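Local coordinates for protein lipolytic enzyme, G-D-S-L family (Bacteroides thetaiotaomicron, PDB 7BR2) that metabolises the drug diltiazem in the gut as a serine esterase of the SGNH (GDSL) hydrolase family, at residues E392-D395 with E396-K400; W403-G406 with R407-L410. All coordinates share one frame; numbering follows the deposited sequence.

Contact 1 of 2, residues E392-D395 with E396-K400; sequences EVMD and ENVEK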
ATOM      1  N   GLU A 392       5.237 -30.618 -20.779  1.00 29.75           N
ATOM      2  CA  GLU A 392       5.446 -32.024 -20.454  1.00 32.43           C
ATOM      3  C   GLU A 392       5.882 -32.191 -19.005  1.00 34.74           C
ATOM      4  O   GLU A 392       5.374 -33.064 -18.290  1.00 33.33           O
ATOM      5  CB  GLU A 392       6.475 -32.633 -21.411  1.00 30.31           C
ATOM      6  CG  GLU A 392       5.861 -33.106 -22.716  1.00 30.22           C
ATOM      7  CD  GLU A 392       6.884 -33.356 -23.803  1.00 36.73           C
ATOM      8  OE1 GLU A 392       8.098 -33.257 -23.525  1.00 37.50           O
ATOM      9  OE2 GLU A 392       6.462 -33.644 -24.947  1.00 38.42           O
ATOM     10  N   VAL A 393       6.856 -31.386 -18.563  1.00 30.08           N
ATOM     11  CA  VAL A 393       7.348 -31.532 -17.193  1.00 32.41           C
ATOM     12  C   VAL A 393       6.272 -31.132 -16.186  1.00 27.98           C
ATOM     13  O   VAL A 393       6.078 -31.795 -15.150  1.00 32.08           O
ATOM     14  CB  VAL A 393       8.656 -30.742 -17.008  1.00 29.21           C
ATOM     15  CG1 VAL A 393       9.005 -30.598 -15.553  1.00 25.03           C
ATOM     16  CG2 VAL A 393       9.786 -31.442 -17.765  1.00 28.99           C
ATOM     17  N   MET A 394       5.533 -30.063 -16.476  1.00 32.39           N
ATOM     18  CA  MET A 394       4.436 -29.693 -15.586  1.00 35.94           C
ATOM     19  C   MET A 394       3.410 -30.813 -15.487  1.00 33.35           C
ATOM     20  O   MET A 394       2.919 -31.126 -14.394  1.00 35.57           O
ATOM     21  CB  MET A 394       3.772 -28.399 -16.052  1.00 30.55           C
ATOM     22  CG  MET A 394       2.495 -28.103 -15.281  1.00 34.20           C
ATOM     23  SD  MET A 394       1.690 -26.594 -15.823  1.00 40.81           S
ATOM     24  CE  MET A 394       2.703 -25.370 -15.027  1.00 37.59           C
ATOM     25  N   ASP A 395       3.047 -31.410 -16.626  1.00 31.53           N
ATOM     26  CA  ASP A 395       2.097 -32.514 -16.599  1.00 36.23           C
ATOM     27  C   ASP A 395       2.640 -33.682 -15.793  1.00 31.35           C
ATOM     28  O   ASP A 395       1.889 -34.364 -15.088  1.00 35.34           O
ATOM     29  CB  ASP A 395       1.768 -32.963 -18.018  1.00 38.51           C
ATOM     30  CG  ASP A 395       0.862 -31.992 -18.743  1.00 35.54           C
ATOM     31  OD1 ASP A 395       0.250 -31.135 -18.081  1.00 38.51           O
ATOM     32  OD2 ASP A 395       0.731 -32.117 -19.976  1.00 40.17           O
ATOM     33  N   GLU A 396       3.937 -33.956 -15.924  1.00 30.12           N
ATOM     34  CA  GLU A 396       4.566 -35.028 -15.160  1.00 38.17           C
ATOM     35  C   GLU A 396       4.544 -34.757 -13.668  1.00 35.87           C
ATOM     36  O   GLU A 396       4.761 -35.685 -12.881  1.00 36.48           O
ATOM     37  CB  GLU A 396       6.021 -35.216 -15.586  1.00 34.80           C
ATOM     38  CG  GLU A 396       6.215 -35.827 -16.944  1.00 41.04           C
ATOM     39  CD  GLU A 396       7.622 -35.577 -17.467  1.00 41.71           C
ATOM     40  OE1 GLU A 396       8.467 -35.098 -16.669  1.00 38.87           O
ATOM     41  OE2 GLU A 396       7.874 -35.868 -18.665  1.00 42.88           O
ATOM     42  N   ASN A 397       4.380 -33.496 -13.266  1.00 33.41           N
ATOM     43  CA  ASN A 397       4.458 -33.153 -11.853  1.00 33.45           C
ATOM     44  C   ASN A 397       3.154 -32.730 -11.190  1.00 37.43           C
ATOM     45  O   ASN A 397       3.143 -32.569  -9.967  1.00 37.58           O
ATOM     46  CB  ASN A 397       5.502 -32.046 -11.646  1.00 29.25           C
ATOM     47  CG  ASN A 397       6.906 -32.590 -11.599  1.00 31.92           C
ATOM     48  OD1 ASN A 397       7.417 -32.869 -10.520  1.00 37.25           O
ATOM     49  ND2 ASN A 397       7.539 -32.754 -12.765  1.00 27.98           N
ATOM     50  N   VAL A 398       2.061 -32.536 -11.932  1.00 37.65           N
ATOM     51  CA  VAL A 398       0.898 -31.942 -11.263  1.00 39.37           C
ATOM     52  C   VAL A 398       0.262 -32.887 -10.239  1.00 44.13           C
ATOM     53  O   VAL A 398      -0.304 -32.427  -9.241  1.00 43.22           O
ATOM     54  CB  VAL A 398      -0.149 -31.462 -12.282  1.00 42.35           C
ATOM     55  CG1 VAL A 398       0.345 -30.219 -13.011  1.00 34.01           C
ATOM     56  CG2 VAL A 398      -0.506 -32.579 -13.254  1.00 33.81           C
ATOM     57  N   GLU A 399       0.373 -34.204 -10.421  1.00 45.15           N
ATOM     58  CA  GLU A 399      -0.303 -35.114  -9.493  1.00 49.56           C
ATOM     59  C   GLU A 399       0.358 -35.170  -8.122  1.00 47.88           C
ATOM     60  O   GLU A 399      -0.267 -35.611  -7.156  1.00 47.80           O
ATOM     61  CB  GLU A 399      -0.375 -36.517 -10.090  1.00 49.04           C
ATOM     62  CG  GLU A 399      -1.392 -36.639 -11.215  1.00 50.82           C
ATOM     63  CD  GLU A 399      -2.709 -35.919 -10.911  1.00 60.05           C
ATOM     64  OE1 GLU A 399      -3.267 -36.073  -9.798  1.00 57.53           O
ATOM     65  OE2 GLU A 399      -3.189 -35.185 -11.799  1.00 63.03           O
ATOM     66  N   LYS A 400       1.593 -34.697  -8.018  1.00 49.56           N
ATOM     67  CA  LYS A 400       2.365 -34.712  -6.786  1.00 50.07           C
ATOM     68  C   LYS A 400       2.727 -33.301  -6.333  1.00 52.81           C
ATOM     69  O   LYS A 400       3.612 -33.133  -5.492  1.00 53.94           O
ATOM     70  CB  LYS A 400       3.603 -35.579  -7.054  1.00 50.41           C
ATOM     71  CG  LYS A 400       4.446 -34.960  -8.152  1.00 57.30           C
ATOM     72  CD  LYS A 400       5.381 -35.923  -8.879  1.00 55.67           C
ATOM     73  CE  LYS A 400       6.657 -36.253  -8.147  1.00 63.72           C
ATOM     74  NZ  LYS A 400       7.512 -37.164  -8.980  1.00 65.50           N
TER
HETATM   75  O   HOH W   1       1.702 -35.618 -12.364  1.00 38.01           O

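Contact 2 of 2, residues W403-G406 with R407-L410; sequences WLKG and RRDL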
ATOM      1  N   TRP A 403      -0.025 -27.273  -5.500  1.00 63.75           N
ATOM      2  CA  TRP A 403       0.012 -25.866  -5.869  1.00 66.58           C
ATOM      3  C   TRP A 403       0.202 -25.702  -7.367  1.00 54.81           C
ATOM      4  O   TRP A 403      -0.448 -24.857  -7.990  1.00 46.87           O
ATOM      5  CB  TRP A 403       1.131 -25.177  -5.088  1.00 69.40           C
ATOM      6  CG  TRP A 403       1.048 -23.691  -5.029  1.00 78.39           C
ATOM      7  CD1 TRP A 403       1.821 -22.794  -5.700  1.00 88.44           C
ATOM      8  CD2 TRP A 403       0.130 -22.927  -4.249  1.00 83.68           C
ATOM      9  NE1 TRP A 403       1.445 -21.515  -5.379  1.00 97.14           N
ATOM     10  CE2 TRP A 403       0.406 -21.571  -4.490  1.00 91.64           C
ATOM     11  CE3 TRP A 403      -0.900 -23.260  -3.367  1.00 83.00           C
ATOM     12  CZ2 TRP A 403      -0.309 -20.549  -3.882  1.00 91.68           C
ATOM     13  CZ3 TRP A 403      -1.611 -22.245  -2.769  1.00 86.50           C
ATOM     14  CH2 TRP A 403      -1.313 -20.906  -3.027  1.00 86.14           C
ATOM     15  N   LEU A 404       1.050 -26.538  -7.972  1.00 49.91           N
ATOM     16  CA  LEU A 404       1.244 -26.458  -9.415  1.00 49.65           C
ATOM     17  C   LEU A 404      -0.014 -26.878 -10.162  1.00 42.79           C
ATOM     18  O   LEU A 404      -0.389 -26.243 -11.151  1.00 33.18           O
ATOM     19  CB  LEU A 404       2.440 -27.315  -9.844  1.00 45.83           C
ATOM     20  CG  LEU A 404       2.886 -27.242 -11.310  1.00 38.69           C
ATOM     21  CD1 LEU A 404       3.542 -25.910 -11.626  1.00 29.91           C
ATOM     22  CD2 LEU A 404       3.801 -28.389 -11.659  1.00 33.52           C
ATOM     23  N   LYS A 405      -0.715 -27.905  -9.667  1.00 42.77           N
ATOM     24  CA  LYS A 405      -1.953 -28.314 -10.318  1.00 42.20           C
ATOM     25  C   LYS A 405      -2.995 -27.210 -10.239  1.00 39.53           C
ATOM     26  O   LYS A 405      -3.778 -27.027 -11.172  1.00 35.77           O
ATOM     27  CB  LYS A 405      -2.520 -29.580  -9.674  1.00 49.96           C
ATOM     28  CG  LYS A 405      -3.696 -30.171 -10.457  1.00 51.26           C
ATOM     29  CD  LYS A 405      -4.285 -31.408  -9.805  1.00 49.58           C
ATOM     30  CE  LYS A 405      -4.999 -32.241 -10.850  1.00 59.27           C
ATOM     31  NZ  LYS A 405      -5.746 -33.382 -10.263  1.00 67.19           N
ATOM     32  N   GLY A 406      -3.028 -26.472  -9.130  1.00 40.21           N
ATOM     33  CA  GLY A 406      -3.962 -25.365  -9.040  1.00 41.73           C
ATOM     34  C   GLY A 406      -3.692 -24.253 -10.033  1.00 41.92           C
ATOM     35  O   GLY A 406      -4.614 -23.520 -10.397  1.00 36.48           O
ATOM     36  N   ARG A 407      -2.461 -24.134 -10.512  1.00 34.15           N
ATOM     37  CA  ARG A 407      -2.104 -23.084 -11.451  1.00 37.12           C
ATOM     38  C   ARG A 407      -1.934 -23.555 -12.888  1.00 32.90           C
ATOM     39  O   ARG A 407      -1.505 -22.755 -13.723  1.00 35.80           O
ATOM     40  CB  ARG A 407      -0.852 -22.340 -10.983  1.00 40.79           C
ATOM     41  CG  ARG A 407      -1.119 -21.422  -9.804  1.00 44.14           C
ATOM     42  CD  ARG A 407      -0.507 -21.846  -8.505  1.00 51.02           C
ATOM     43  NE  ARG A 407      -1.066 -21.025  -7.439  1.00 68.50           N
ATOM     44  CZ  ARG A 407      -2.199 -21.308  -6.803  1.00 67.58           C
ATOM     45  NH1 ARG A 407      -2.879 -22.396  -7.116  1.00 61.38           N
ATOM     46  NH2 ARG A 407      -2.647 -20.507  -5.849  1.00 72.42           N
ATOM     47  N   ARG A 408      -2.229 -24.820 -13.204  1.00 31.54           N
ATOM     48  CA  ARG A 408      -1.997 -25.300 -14.563  1.00 32.37           C
ATOM     49  C   ARG A 408      -2.857 -24.557 -15.588  1.00 32.83           C
ATOM     50  O   ARG A 408      -2.405 -24.298 -16.707  1.00 33.33           O
ATOM     51  CB  ARG A 408      -2.234 -26.804 -14.681  1.00 34.69           C
ATOM     52  CG  ARG A 408      -2.051 -27.271 -16.130  1.00 37.15           C
ATOM     53  CD  ARG A 408      -1.896 -28.775 -16.281  1.00 42.54           C
ATOM     54  NE  ARG A 408      -2.900 -29.506 -15.527  1.00 45.49           N
ATOM     55  CZ  ARG A 408      -3.027 -30.829 -15.564  1.00 53.15           C
ATOM     56  NH1 ARG A 408      -2.202 -31.545 -16.322  1.00 44.39           N
ATOM     57  NH2 ARG A 408      -3.975 -31.433 -14.850  1.00 45.52           N
ATOM     58  N   ASP A 409      -4.119 -24.282 -15.268  1.00 28.35           N
ATOM     59  CA  ASP A 409      -4.963 -23.553 -16.213  1.00 32.47           C
ATOM     60  C   ASP A 409      -4.401 -22.146 -16.469  1.00 35.75           C
ATOM     61  O   ASP A 409      -4.204 -21.716 -17.629  1.00 32.04           O
ATOM     62  CB  ASP A 409      -6.394 -23.499 -15.666  1.00 26.34           C
ATOM     63  CG  ASP A 409      -7.362 -22.840 -16.629  1.00 32.88           C
ATOM     64  OD1 ASP A 409      -7.323 -23.188 -17.823  1.00 29.97           O
ATOM     65  OD2 ASP A 409      -8.163 -21.982 -16.198  1.00 35.23           O
ATOM     66  N   LEU A 410      -4.092 -21.434 -15.382  1.00 26.76           N
ATOM     67  CA  LEU A 410      -3.494 -20.121 -15.510  1.00 29.90           C
ATOM     68  C   LEU A 410      -2.194 -20.201 -16.294  1.00 31.77           C
ATOM     69  O   LEU A 410      -1.939 -19.354 -17.149  1.00 28.40           O
ATOM     70  CB  LEU A 410      -3.267 -19.497 -14.127  1.00 33.19           C
ATOM     71  CG  LEU A 410      -2.667 -18.076 -14.111  1.00 27.14           C
ATOM     72  CD1 LEU A 410      -3.307 -17.231 -13.001  1.00 33.22           C
ATOM     73  CD2 LEU A 410      -1.132 -18.076 -13.978  1.00 25.77           C
TER
HETATM   74  O   HOH W   2      -5.219 -25.294 -12.574  1.00 33.56           O
HETATM   75  O   HOH W   3      -5.196 -21.932 -12.668  1.00 32.42           O

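Contact 1 of 2, residues E392-D395 with E396-K400
In N397, a first torsion of -81° sets CG anti to the carbonyl carbon and beside the backbone N, and a second of -94° swings the amide back along the helix toward V393. The two side chains then lie side by side, pointing the same way, and N397 ND2 gives a hydrogen bond of 3.0 Å to V393 O. With an N-H...O angle of 171° it is nearly straight, and the acceptor sits close to the amide plane, although the nitrogen approaches tilted from the plane of the carbonyl. V393 CG1 runs beside the same nitrogen at 3.8 Å. Next to it, E396 stretches back alongside the backbone of E392 and V393: its CG rests 3.2 Å from E392 O, the carbonyl that also accepts the bond from E396 N at 2.9 Å. On the buried side, M394 has CG anti to the backbone N, and this carbon meets V398 CG1 at 3.8 Å, the two chains crossing at a slant. In the backbone, N397 N bonds M394 O at 3.0 Å. Water 1 donates to D395 O and accepts from E399 N. Near the end of helix 388-397 the carbonyl of V393 is thus taken by a side-chain amide and that of D395 by a water, while the charge of D395 is probably offset by the salt bridge of its OD1 to R408 NH1.

Contact 2 of 2, residues W403-G406 with R407-L410
The guanidinium of R407 is laid over one face of the W403 indole, the two planes 32° apart. R407 CZ stands 3.6 Å from the centroid of the six-membered ring, 17° off its normal, which meets the geometry of a cation-pi contact. Further back along the arginine, CD lies over the five-membered ring, 3.9 Å from its centroid, as a CH-pi contact. The bend at R407 chi2, 111°, turns the chain across the indole, and the other side of the pairing is set by W403 CG lying anti to its N. This is an i to i+4 pair at a helix-to-helix junction: helix 402-406 gives way to helix 408-414, with R407 at the N-cap position of the second. R407 N bonds L404 O at 3.0 Å and, weakly, W403 O, while R408 N makes a long, weak bond to K405 O. Water 2 donates to K405 O and accepts from D409 N; water 3 joins G406 O to L410 N. R407 NE also forms a salt bridge with E368 of helix 344-377; with an alanine here, E368 is likely to be left without that mate and the indole freer to turn. W403 itself, poorly ordered, meets the W371 ring edge-to-face.

In the fold
Contact 1 closes before contact 2 opens, and their centres lie 10 Å apart on the same side of the chain's centre. Contact 1 belongs to the end of helix 388-397; contact 2 spans the junction of helices 402-406 and 408-414. They touch directly: D395 OD1 and R408 NH1 form a 3.0 Å salt bridge, M394 CE packs on L404 CD1 at 3.5 Å, and E399 with K405 makes a longer, weak ion pair. Both also lean on helix 344-377, through F376 and F377 for the first and E368 and W371 for the second. The pair therefore knits consecutive short helices onto one long helix at the periphery of the chain, the contact centres lying about 36 Å and 27 Å from the chain's centre.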